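Side-chain contact in trehalose synthase regulatory protein (Candida albicans, PDB 5HUS), which is probably a regulatory subunit of the trehalose synthase complex, its C-terminal domain belonging to the trehalose-phosphatase family of the HAD clan: residues I23-E28 / R58-L63. Residues are numbered along the deposited sequence; the frame is centred on the assembly and turned at random.
Sequences IILALE and RLLSDL
Ile23 and Leu63 meet tip to tip, and two residues further along the strand Leu25 meets Leu60 in the same manner: a worked example of methyl-to-methyl packing between a strand and the start of a helix. In the first pair a single methyl, Ile23 CD1, faces the fork of the leucine, lying 3.9 Å from Leu63 CD2 and equally far from Leu63 CD1. The second pair is one methyl against one methyl, with Leu25 CD1 and Leu60 CD1 3.8 Å apart. No hydrogen bond crosses between the segments, and the backbones stay well separated, Ile23 CA and Leu63 CA being 9.9 Å apart, so the side chains span the whole distance.

The torsions account for the two-to-one geometry of the first pair. Ile23 is extended through CG1 (chi2 173°), which carries CD1 outward as its leading atom. Leu63 has CG opposite its own backbone N (chi1 175°), and a chi2 of 61° turns both CD1 and CD2 to face Ile23 CD1.

Both leucines lie at a break between two helices. Leu60 occupies the N-cap position between helices 53-59 and 61-65, where the carbonyl O of Arg58 accepts from both Ser61 N and Ser61 OG, the latter at 3.0 Å; the hydroxyl thus ties the start of the second helix back to the end of the first. Asn305 OD1 accepts a hydrogen bond from Leu63 N. Leu304 touches both Leu25 and Leu60, bringing helix 297-304 into the same buried cluster, while Thr69 of the adjoining strand lies against Ile23 and Leu63. Strand 20-26 is hydrogen-bonded in parallel between strands 69-74 and 243-250, and the contact packs helical layer against central sheet in the Rossmann-like alpha/beta core of the HAD fold.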
loop_
_atom_site.group_PDB
_atom_site.type_symbol
_atom_site.label_atom_id
_atom_site.label_comp_id
_atom_site.label_asym_id
_atom_site.label_seq_id
_atom_site.Cartn_x
_atom_site.Cartn_y
_atom_site.Cartn_z
ATOM N N ILE A 23 9.802 8.226 1.282
ATOM C CA ILE A 23 9.813 6.891 1.857
ATOM C C ILE A 23 8.389 6.409 2.033
ATOM O O ILE A 23 7.577 7.083 2.661
ATOM C CB ILE A 23 10.550 6.864 3.211
ATOM C CG1 ILE A 23 12.027 7.238 3.001
ATOM C CG2 ILE A 23 10.419 5.500 3.863
ATOM C CD1 ILE A 23 12.825 7.416 4.277
ATOM N N ILE A 24 8.082 5.262 1.442
ATOM C CA ILE A 24 6.738 4.701 1.516
ATOM C C ILE A 24 6.810 3.350 2.202
ATOM O O ILE A 24 7.500 2.440 1.737
ATOM C CB ILE A 24 6.106 4.573 0.107
ATOM C CG1 ILE A 24 5.931 5.971 -0.494
ATOM C CG2 ILE A 24 4.769 3.834 0.179
ATOM C CD1 ILE A 24 5.605 5.979 -1.955
ATOM N N LEU A 25 6.131 3.243 3.345
ATOM C CA LEU A 25 6.184 2.037 4.160
ATOM C C LEU A 25 4.836 1.324 4.166
ATOM O O LEU A 25 3.855 1.847 4.700
ATOM C CB LEU A 25 6.602 2.381 5.591
ATOM C CG LEU A 25 7.904 3.183 5.722
ATOM C CD1 LEU A 25 8.226 3.477 7.195
ATOM C CD2 LEU A 25 9.040 2.426 5.052
ATOM N N ALA A 26 4.793 0.138 3.564
ATOM C CA ALA A 26 3.588 -0.693 3.586
ATOM C C ALA A 26 3.651 -1.594 4.801
ATOM O O ALA A 26 4.272 -2.653 4.769
ATOM C CB ALA A 26 3.461 -1.515 2.302
ATOM N N LEU A 27 3.012 -1.156 5.879
ATOM C CA LEU A 27 3.092 -1.850 7.159
ATOM C C LEU A 27 1.708 -2.172 7.690
ATOM O O LEU A 27 0.749 -1.448 7.429
ATOM C CB LEU A 27 3.845 -1.001 8.183
ATOM C CG LEU A 27 5.259 -0.547 7.832
ATOM C CD1 LEU A 27 5.794 0.399 8.891
ATOM C CD2 LEU A 27 6.174 -1.751 7.672
ATOM N N GLU A 28 1.613 -3.264 8.440
ATOM C CA GLU A 28 0.380 -3.602 9.137
ATOM C C GLU A 28 0.350 -2.845 10.460
ATOM O O GLU A 28 1.136 -3.130 11.359
ATOM C CB GLU A 28 0.290 -5.108 9.375
ATOM C CG GLU A 28 0.259 -5.939 8.105
ATOM C CD GLU A 28 -1.120 -5.989 7.472
ATOM O OE1 GLU A 28 -2.012 -6.658 8.040
ATOM O OE2 GLU A 28 -1.315 -5.362 6.409
ATOM N N ARG A 58 7.609 6.898 17.155
ATOM C CA ARG A 58 8.743 6.910 18.078
ATOM C C ARG A 58 9.990 6.340 17.421
ATOM O O ARG A 58 11.059 6.955 17.455
ATOM C CB ARG A 58 8.411 6.123 19.349
ATOM C CG ARG A 58 9.586 5.947 20.305
ATOM C CD ARG A 58 9.167 5.289 21.623
ATOM N NE ARG A 58 8.734 3.903 21.458
ATOM C CZ ARG A 58 7.462 3.511 21.448
ATOM N NH1 ARG A 58 6.488 4.398 21.602
ATOM N NH2 ARG A 58 7.163 2.228 21.292
ATOM N N LEU A 59 9.848 5.173 16.803
ATOM C CA LEU A 59 10.993 4.491 16.209
ATOM C C LEU A 59 11.530 5.200 14.969
ATOM O O LEU A 59 12.628 4.892 14.512
ATOM C CB LEU A 59 10.632 3.045 15.870
ATOM C CG LEU A 59 10.545 2.096 17.069
ATOM C CD1 LEU A 59 10.162 0.699 16.612
ATOM C CD2 LEU A 59 11.860 2.071 17.839
ATOM N N LEU A 60 10.766 6.152 14.437
ATOM C CA LEU A 60 11.206 6.943 13.287
ATOM C C LEU A 60 11.266 8.436 13.606
ATOM O O LEU A 60 11.145 9.263 12.705
ATOM C CB LEU A 60 10.274 6.725 12.090
ATOM C CG LEU A 60 10.184 5.327 11.481
ATOM C CD1 LEU A 60 9.133 5.295 10.373
ATOM C CD2 LEU A 60 11.534 4.895 10.944
ATOM N N SER A 61 11.453 8.785 14.876
ATOM C CA SER A 61 11.366 10.186 15.288
ATOM C C SER A 61 12.453 11.051 14.648
ATOM O O SER A 61 12.199 12.195 14.267
ATOM C CB SER A 61 11.429 10.307 16.814
ATOM O OG SER A 61 12.536 9.604 17.346
ATOM N N ASP A 62 13.655 10.505 14.520
ATOM C CA ASP A 62 14.745 11.231 13.885
ATOM C C ASP A 62 14.506 11.356 12.383
ATOM O O ASP A 62 14.709 12.420 11.798
ATOM C CB ASP A 62 16.081 10.540 14.161
ATOM C CG ASP A 62 16.401 10.467 15.645
ATOM O OD1 ASP A 62 15.954 11.362 16.390
ATOM O OD2 ASP A 62 17.092 9.515 16.066
ATOM N N LEU A 63 14.058 10.267 11.769
ATOM C CA LEU A 63 13.814 10.240 10.329
ATOM C C LEU A 63 12.779 11.271 9.891
ATOM O O LEU A 63 12.972 11.963 8.892
ATOM C CB LEU A 63 13.360 8.848 9.890
ATOM C CG LEU A 63 12.952 8.738 8.419
ATOM C CD1 LEU A 63 14.133 9.088 7.519
ATOM C CD2 LEU A 63 12.416 7.350 8.112
#